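Local coordinates for DUF211 domain-containing protein (Archaeoglobus fulgidus DSM 4304, PDB 3BPD), which is of unknown function but binds magnesium ions and forms a seven-subunit assembly in the crystal, at residues T48-I53 / V75-D80; R7-D12 / E63-V68; P19-F24 / V37-S42. The protein carries 1 engineered substitution. All coordinates share one frame; numbering follows the deposited sequence.

Contact 1: residues T48-I53 / V75-D80; sequences TENIKI and VIHSVD. With MG (magnesium ion), chain Y.
Lys-52 and Asp-80 meet across strand 6-16, at the surface of a ferredoxin-like sheet. Strands 48-57 and 75-85 are not neighbours in that sheet. Both flank strand 6-16, so they run in roughly the same direction, 28° apart over the touching parts, and only their side chains can meet.

Asp-80 has the largest share of the contact. Its CB points toward strand 48-57. A chi1 of -56° puts the carboxylate beside the backbone N, and its two oxygens then have different partners. OD2 faces strand 48-57 and is 3.2 Å from CE of Lys-52. The ammonium group is a little farther off: Lys-52 NZ to Asp-80 OD2 is 3.9 Å, a long salt bridge. The two side chains cross at about a right angle. The lysine chain is bent at chi2. OD1 of Asp-80 instead turns back along its own strand and accepts a hydrogen bond of 2.8 Å from Ser-78 OG. The hydroxyl comes in on the syn side, 26° out of the carboxylate plane. With an alanine here, Lys-52 would probably be left without its acidic mate and Ser-78 OG without the acceptor that helps fix its rotation.

Earlier in both strands, Asn-50 OD1 comes within 4.5 Å of His-77 ND1, a loose approach oblique to the imidazole. His-77 and Ser-78 together face Asp-12 in a classic beta bulge. Asp-80 also packs on Leu-41 of a neighbouring subunit.

The bulge lies at a metal site shared with Asp-12. Asp-80 OD1 stays 3.8 Å from the magnesium ion. The ligand from strand 75-85 is Ser-78 OG, at 2.3 Å from the metal.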
# COMPACT_ATOMS: atom_id res chain seq x y z
N THR F 48 -23.01 -23.74 12.32
CA THR F 48 -22.47 -22.57 12.97
C THR F 48 -21.59 -21.75 12.03
O THR F 48 -21.16 -22.24 10.99
CB THR F 48 -21.63 -23.01 14.19
OG1 THR F 48 -21.89 -22.14 15.29
CG2 THR F 48 -20.14 -22.97 13.88
N GLU F 49 -21.34 -20.50 12.39
CA GLU F 49 -20.48 -19.64 11.59
C GLU F 49 -19.59 -18.82 12.49
O GLU F 49 -19.98 -18.45 13.60
CB GLU F 49 -21.29 -18.65 10.75
CG GLU F 49 -22.38 -19.25 9.89
CD GLU F 49 -22.96 -18.23 8.93
OE1 GLU F 49 -23.35 -17.13 9.39
OE2 GLU F 49 -23.02 -18.54 7.71
N ASN F 50 -18.37 -18.57 12.03
CA ASN F 50 -17.45 -17.73 12.76
C ASN F 50 -17.38 -16.47 11.90
O ASN F 50 -17.14 -16.54 10.69
CB ASN F 50 -16.07 -18.40 12.88
CG ASN F 50 -16.03 -19.46 13.98
OD1 ASN F 50 -16.33 -19.17 15.14
ND2 ASN F 50 -15.66 -20.70 13.62
N ILE F 51 -17.64 -15.33 12.53
CA ILE F 51 -17.64 -14.06 11.81
C ILE F 51 -16.86 -12.98 12.57
O ILE F 51 -16.80 -12.99 13.80
CB ILE F 51 -19.10 -13.58 11.58
CG1 ILE F 51 -19.80 -13.34 12.92
CG2 ILE F 51 -19.88 -14.62 10.79
CD1 ILE F 51 -21.25 -12.86 12.79
N LYS F 52 -16.27 -12.04 11.82
CA LYS F 52 -15.53 -10.92 12.41
C LYS F 52 -16.41 -9.66 12.26
O LYS F 52 -16.78 -9.29 11.15
CB LYS F 52 -14.20 -10.70 11.68
CG LYS F 52 -12.98 -10.83 12.57
CD LYS F 52 -12.72 -12.28 12.94
CE LYS F 52 -11.52 -12.43 13.86
NZ LYS F 52 -11.02 -13.84 13.83
N ILE F 53 -16.74 -9.01 13.38
CA ILE F 53 -17.57 -7.81 13.36
C ILE F 53 -16.76 -6.55 13.68
O ILE F 53 -16.10 -6.47 14.71
CB ILE F 53 -18.73 -7.89 14.37
CG1 ILE F 53 -19.68 -9.05 14.02
CG2 ILE F 53 -19.50 -6.58 14.37
CD1 ILE F 53 -20.81 -9.29 15.05
N VAL F 75 -22.50 -15.23 20.06
CA VAL F 75 -21.68 -15.18 21.25
C VAL F 75 -20.33 -14.56 20.87
O VAL F 75 -19.78 -14.85 19.82
CB VAL F 75 -21.47 -16.60 21.85
CG1 VAL F 75 -20.75 -17.50 20.85
CG2 VAL F 75 -20.67 -16.51 23.14
N ILE F 76 -19.84 -13.68 21.74
CA ILE F 76 -18.56 -13.00 21.54
C ILE F 76 -17.44 -13.85 22.13
O ILE F 76 -17.31 -13.94 23.35
CB ILE F 76 -18.54 -11.63 22.26
CG1 ILE F 76 -19.64 -10.72 21.69
CG2 ILE F 76 -17.18 -10.98 22.12
CD1 ILE F 76 -19.76 -9.40 22.40
N HIS F 77 -16.64 -14.47 21.28
CA HIS F 77 -15.55 -15.30 21.75
C HIS F 77 -14.38 -14.46 22.21
O HIS F 77 -13.66 -14.83 23.12
CB HIS F 77 -15.10 -16.24 20.65
CG HIS F 77 -15.95 -17.46 20.54
ND1 HIS F 77 -15.80 -18.38 19.53
CD2 HIS F 77 -16.95 -17.92 21.32
CE1 HIS F 77 -16.67 -19.35 19.69
NE2 HIS F 77 -17.39 -19.10 20.77
N SER F 78 -14.20 -13.32 21.57
CA SER F 78 -13.11 -12.44 21.94
C SER F 78 -13.18 -11.07 21.27
O SER F 78 -13.71 -10.93 20.16
CB SER F 78 -11.78 -13.11 21.58
OG SER F 78 -11.65 -13.18 20.18
N VAL F 79 -12.64 -10.07 21.96
CA VAL F 79 -12.59 -8.70 21.47
C VAL F 79 -11.20 -8.60 20.86
O VAL F 79 -10.22 -8.55 21.58
CB VAL F 79 -12.73 -7.71 22.65
CG1 VAL F 79 -12.66 -6.28 22.16
CG2 VAL F 79 -14.04 -7.97 23.38
N ASP F 80 -11.09 -8.59 19.54
CA ASP F 80 -9.77 -8.55 18.93
C ASP F 80 -9.13 -7.18 18.78
O ASP F 80 -7.91 -7.07 18.64
CB ASP F 80 -9.78 -9.29 17.58
CG ASP F 80 -10.27 -10.73 17.71
OD1 ASP F 80 -10.11 -11.33 18.78
OD2 ASP F 80 -10.81 -11.26 16.72
MG MG Y . -11.05 -15.00 18.90

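Contact 2: residues R7-D12 / E63-V68. With MG (magnesium ion), chain Y.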
# COMPACT_ATOMS: atom_id res chain seq x y z
N ARG F 7 -14.51 3.83 20.21
CA ARG F 7 -14.70 4.31 18.86
C ARG F 7 -14.78 3.19 17.84
O ARG F 7 -15.46 3.32 16.82
CB ARG F 7 -13.58 5.30 18.54
CG ARG F 7 -13.70 6.59 19.38
CD ARG F 7 -14.57 7.64 18.69
NE ARG F 7 -13.75 8.53 17.88
CZ ARG F 7 -14.09 8.99 16.68
NH1 ARG F 7 -15.25 8.63 16.14
NH2 ARG F 7 -13.27 9.79 16.01
N ARG F 8 -14.10 2.09 18.11
CA ARG F 8 -14.11 0.95 17.20
C ARG F 8 -13.84 -0.39 17.91
O ARG F 8 -13.00 -0.49 18.80
CB ARG F 8 -13.09 1.18 16.08
CG ARG F 8 -13.30 0.29 14.85
CD ARG F 8 -12.27 0.58 13.78
NE ARG F 8 -10.94 0.13 14.19
CZ ARG F 8 -9.81 0.47 13.57
NH1 ARG F 8 -9.85 1.27 12.51
NH2 ARG F 8 -8.65 0.04 14.03
N LEU F 9 -14.57 -1.41 17.50
CA LEU F 9 -14.42 -2.74 18.08
C LEU F 9 -14.36 -3.80 16.98
O LEU F 9 -15.05 -3.72 15.96
CB LEU F 9 -15.61 -3.06 19.00
CG LEU F 9 -15.82 -2.19 20.24
CD1 LEU F 9 -17.21 -2.39 20.83
CD2 LEU F 9 -14.75 -2.55 21.25
N VAL F 10 -13.49 -4.79 17.16
CA VAL F 10 -13.43 -5.88 16.20
C VAL F 10 -13.77 -7.07 17.07
O VAL F 10 -12.99 -7.47 17.93
CB VAL F 10 -12.04 -6.04 15.54
CG1 VAL F 10 -12.01 -7.33 14.72
CG2 VAL F 10 -11.74 -4.83 14.64
N LEU F 11 -14.96 -7.61 16.89
CA LEU F 11 -15.40 -8.73 17.68
C LEU F 11 -15.38 -10.07 16.96
O LEU F 11 -15.85 -10.19 15.84
CB LEU F 11 -16.81 -8.44 18.19
CG LEU F 11 -16.94 -7.11 18.93
CD1 LEU F 11 -18.32 -7.01 19.56
CD2 LEU F 11 -15.87 -7.01 20.00
N ASP F 12 -14.80 -11.07 17.61
CA ASP F 12 -14.78 -12.40 17.05
C ASP F 12 -16.05 -13.05 17.57
O ASP F 12 -16.18 -13.28 18.78
CB ASP F 12 -13.58 -13.20 17.54
CG ASP F 12 -13.68 -14.66 17.19
OD1 ASP F 12 -12.90 -15.46 17.75
OD2 ASP F 12 -14.54 -15.01 16.35
N GLU F 63 -21.85 -2.87 26.31
CA GLU F 63 -22.93 -3.74 26.78
C GLU F 63 -24.08 -3.75 25.77
O GLU F 63 -24.56 -4.81 25.38
CB GLU F 63 -23.43 -3.26 28.16
CG GLU F 63 -22.40 -3.35 29.30
CD GLU F 63 -21.90 -4.78 29.60
OE1 GLU F 63 -22.73 -5.69 29.79
OE2 GLU F 63 -20.66 -4.97 29.66
N GLN F 64 -24.51 -2.57 25.35
CA GLN F 64 -25.59 -2.47 24.39
C GLN F 64 -25.25 -3.26 23.12
O GLN F 64 -26.10 -3.99 22.60
CB GLN F 64 -25.86 -1.01 24.03
CG GLN F 64 -27.03 -0.82 23.08
CD GLN F 64 -27.19 0.62 22.64
OE1 GLN F 64 -26.22 1.27 22.25
NE2 GLN F 64 -28.43 1.12 22.69
N ILE F 65 -24.03 -3.11 22.61
CA ILE F 65 -23.63 -3.83 21.41
C ILE F 65 -23.63 -5.34 21.68
O ILE F 65 -24.07 -6.13 20.83
CB ILE F 65 -22.22 -3.39 20.94
CG1 ILE F 65 -22.30 -1.97 20.37
CG2 ILE F 65 -21.70 -4.35 19.88
CD1 ILE F 65 -20.97 -1.36 20.01
N LYS F 66 -23.14 -5.72 22.85
CA LYS F 66 -23.10 -7.13 23.24
C LYS F 66 -24.55 -7.63 23.34
O LYS F 66 -24.87 -8.76 22.98
CB LYS F 66 -22.39 -7.29 24.58
CG LYS F 66 -22.32 -8.72 25.08
CD LYS F 66 -21.70 -8.83 26.46
CE LYS F 66 -21.87 -10.25 27.01
NZ LYS F 66 -21.24 -10.51 28.34
N GLY F 67 -25.41 -6.75 23.84
CA GLY F 67 -26.80 -7.11 23.99
C GLY F 67 -27.38 -7.53 22.66
O GLY F 67 -27.94 -8.62 22.55
N VAL F 68 -27.22 -6.68 21.64
CA VAL F 68 -27.75 -6.96 20.32
C VAL F 68 -27.24 -8.28 19.79
O VAL F 68 -28.02 -9.14 19.39
CB VAL F 68 -27.40 -5.86 19.31
CG1 VAL F 68 -28.07 -6.14 17.98
CG2 VAL F 68 -27.84 -4.51 19.84
MG MG Y . -11.05 -15.00 18.90
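The helix-on-sheet core of this ferredoxin-like fold brings Ile-65 of helix 62-71 against Leu-9 and Leu-11 of the inner strand 6-16. The contact is small, buried and wholly apolar.

Ile-65 uses both of its branches. CG1 lies beside the backbone N, with chi1 at -71°, and the chain runs on extended to CD1. That methyl is 4.0 Å from CD1 of Leu-9, end methyl against end methyl, while the two side chains meet at a slant. The other branch of Ile-65 serves the next inward-facing position: its CG2 is 4.3 Å from CD1 of Leu-11. Leu-9 and Leu-11 are two residues apart on the strand, so both turn toward the helix, and one isoleucine spans the pair.

Asp-12 turns the other way, to the side of the strand that carries the metal. Its CG stands opposite the backbone N (chi1 169°), and OD1 binds the magnesium ion at 2.2 Å. The same strand therefore gives leucines to the core and a carboxylate to the metal site.

At the start of the segment, Arg-7 and Arg-8 both face Val-83 in a classic beta bulge, and Arg-8 forms salt bridges with Glu-81 and Glu-90. Around the core pair, Ile-65 also touches Leu-28 of helix 21-29 and Ile-55 of strand 48-57. Leu-9 reaches Val-82 of strand 75-85 and Ile-22 of a neighbouring subunit, so helix 21-29, the two flanking strands and a neighbouring subunit all border the contact.

Contact 3: residues P19-F24 / V37-S42; sequences PKTIVF and VNIHLS
Ile-39 packs against Thr-21 and Phe-24, where the first turn of helix 21-29 lies on strand 34-44. This is helix-on-sheet packing of the ferredoxin-like fold, at the strand that forms one edge of the sheet within the chain.

Ile-39 has the most surface buried in the contact. Its side chain points toward the helix and forks over it. CG1 lies beside the backbone N, with chi1 at -64°, and carries CD1 out to the helix. CG2 turns to Thr-21, lying 3.9 Å from CB and 4.0 Å from CG2 of that residue. The two side chains meet at a slant, methyl beside methyl.

Thr-21 comes second. Its CB points toward the strand, and it offers carbon rather than its hydroxyl to the isoleucine. Its backbone takes part as well: Thr-21 O is 3.7 Å from Ile-39 CD1, which is packing only.

Phe-24, one turn on, gives its CB and not its ring. CB starts toward the strand, but the end of the side chain leads away, and it touches Met-72 and Lys-15.

Lys-20 is the N-cap residue of the helix that presents Thr-21. Its O accepts a backbone hydrogen bond of 3.0 Å from Val-23 N.

Strand 34-44 is an edge only within its own chain. Residues 37-40 pair antiparallel with a strand of a neighbouring subunit, so the sheet continues across the interface, and Thr-21 packs on Val-82 of that subunit. Between residues 19-24 and 37-42 the closest approach is Phe-24 CB to Ile-39 CD1, at 3.5 Å.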
# COMPACT_ATOMS: atom_id res chain seq x y z
N PRO F 19 -30.01 -15.89 12.90
CA PRO F 19 -30.33 -15.14 11.68
C PRO F 19 -29.12 -14.98 10.78
O PRO F 19 -27.99 -15.23 11.21
CB PRO F 19 -30.79 -13.78 12.22
CG PRO F 19 -31.30 -14.10 13.59
CD PRO F 19 -30.27 -15.08 14.10
N LYS F 20 -29.34 -14.56 9.55
CA LYS F 20 -28.24 -14.35 8.61
C LYS F 20 -27.39 -13.16 9.07
O LYS F 20 -27.86 -12.30 9.82
CB LYS F 20 -28.79 -14.07 7.21
CG LYS F 20 -29.50 -15.25 6.62
CD LYS F 20 -30.22 -14.92 5.32
CE LYS F 20 -30.41 -16.21 4.49
NZ LYS F 20 -30.72 -17.43 5.34
N THR F 21 -26.13 -13.10 8.62
CA THR F 21 -25.28 -11.99 9.02
C THR F 21 -25.81 -10.62 8.60
O THR F 21 -25.61 -9.63 9.31
CB THR F 21 -23.84 -12.14 8.48
OG1 THR F 21 -23.90 -12.34 7.07
CG2 THR F 21 -23.14 -13.31 9.12
N ILE F 22 -26.48 -10.54 7.46
CA ILE F 22 -27.00 -9.24 7.02
C ILE F 22 -28.02 -8.68 8.01
O ILE F 22 -28.32 -7.49 7.99
CB ILE F 22 -27.66 -9.31 5.62
CG1 ILE F 22 -28.90 -10.18 5.65
CG2 ILE F 22 -26.68 -9.86 4.61
CD1 ILE F 22 -29.56 -10.27 4.31
N VAL F 23 -28.55 -9.53 8.88
CA VAL F 23 -29.52 -9.10 9.87
C VAL F 23 -28.74 -8.57 11.08
O VAL F 23 -29.11 -7.56 11.68
CB VAL F 23 -30.45 -10.26 10.25
CG1 VAL F 23 -31.57 -9.78 11.16
CG2 VAL F 23 -31.02 -10.88 8.98
N PHE F 24 -27.64 -9.24 11.43
CA PHE F 24 -26.82 -8.76 12.52
C PHE F 24 -26.34 -7.36 12.15
O PHE F 24 -26.41 -6.43 12.95
CB PHE F 24 -25.59 -9.65 12.72
CG PHE F 24 -25.87 -10.86 13.52
CD1 PHE F 24 -26.81 -11.80 13.09
CD2 PHE F 24 -25.25 -11.05 14.76
CE1 PHE F 24 -27.13 -12.89 13.86
CE2 PHE F 24 -25.57 -12.14 15.55
CZ PHE F 24 -26.51 -13.07 15.10
N VAL F 37 -21.14 -0.61 10.23
CA VAL F 37 -20.83 -1.96 10.67
C VAL F 37 -20.35 -2.84 9.53
O VAL F 37 -20.89 -2.82 8.43
CB VAL F 37 -22.07 -2.64 11.28
CG1 VAL F 37 -21.72 -4.06 11.72
CG2 VAL F 37 -22.57 -1.84 12.46
N ASN F 38 -19.31 -3.62 9.80
CA ASN F 38 -18.79 -4.53 8.81
C ASN F 38 -18.75 -5.93 9.40
O ASN F 38 -18.16 -6.17 10.46
CB ASN F 38 -17.39 -4.14 8.37
CG ASN F 38 -16.79 -5.17 7.42
OD1 ASN F 38 -16.62 -6.33 7.77
ND2 ASN F 38 -16.47 -4.73 6.20
N ILE F 39 -19.41 -6.85 8.73
CA ILE F 39 -19.40 -8.21 9.20
C ILE F 39 -18.70 -9.09 8.18
O ILE F 39 -19.14 -9.22 7.03
CB ILE F 39 -20.81 -8.71 9.51
CG1 ILE F 39 -21.40 -7.89 10.65
CG2 ILE F 39 -20.76 -10.16 9.93
CD1 ILE F 39 -22.71 -8.39 11.16
N HIS F 40 -17.58 -9.66 8.59
CA HIS F 40 -16.81 -10.52 7.72
C HIS F 40 -17.01 -11.99 8.10
O HIS F 40 -16.93 -12.35 9.28
CB HIS F 40 -15.34 -10.17 7.82
CG HIS F 40 -14.45 -11.10 7.05
ND1 HIS F 40 -14.36 -11.05 5.68
CD2 HIS F 40 -13.66 -12.12 7.45
CE1 HIS F 40 -13.55 -12.01 5.26
NE2 HIS F 40 -13.11 -12.67 6.32
N LEU F 41 -17.28 -12.82 7.10
CA LEU F 41 -17.49 -14.25 7.32
C LEU F 41 -16.14 -14.96 7.33
O LEU F 41 -15.42 -14.99 6.33
CB LEU F 41 -18.38 -14.83 6.23
CG LEU F 41 -18.55 -16.35 6.23
CD1 LEU F 41 -19.16 -16.80 7.55
CD2 LEU F 41 -19.43 -16.77 5.07
N SER F 42 -15.80 -15.54 8.48
CA SER F 42 -14.53 -16.25 8.63
C SER F 42 -14.63 -17.70 8.22
O SER F 42 -13.73 -18.22 7.58
CB SER F 42 -14.07 -16.17 10.08
OG SER F 42 -13.92 -14.82 10.50

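Overall arrangement
The three contacts share one four-stranded sheet. Contacts 1 and 2 have centres 10 Å apart and meet through strand 6-16. Ile-53 O and Leu-11 N are 2.7 Å apart, a probable hydrogen bond, as are Asp-80 N and Val-10 O at the same distance. These two contacts each supply a ligand to one magnesium ion, Ser-78 from contact 1 and Asp-12 from contact 2. Contact 3 joins contact 1 through neighbouring strands, with Lys-52 N 2.6 Å from His-40 O, another probable hydrogen bond. It does not touch contact 2; their centres are 13 Å apart. It is also farther from the metal: the side chain of Ile-39 is about 14 Å from that ion.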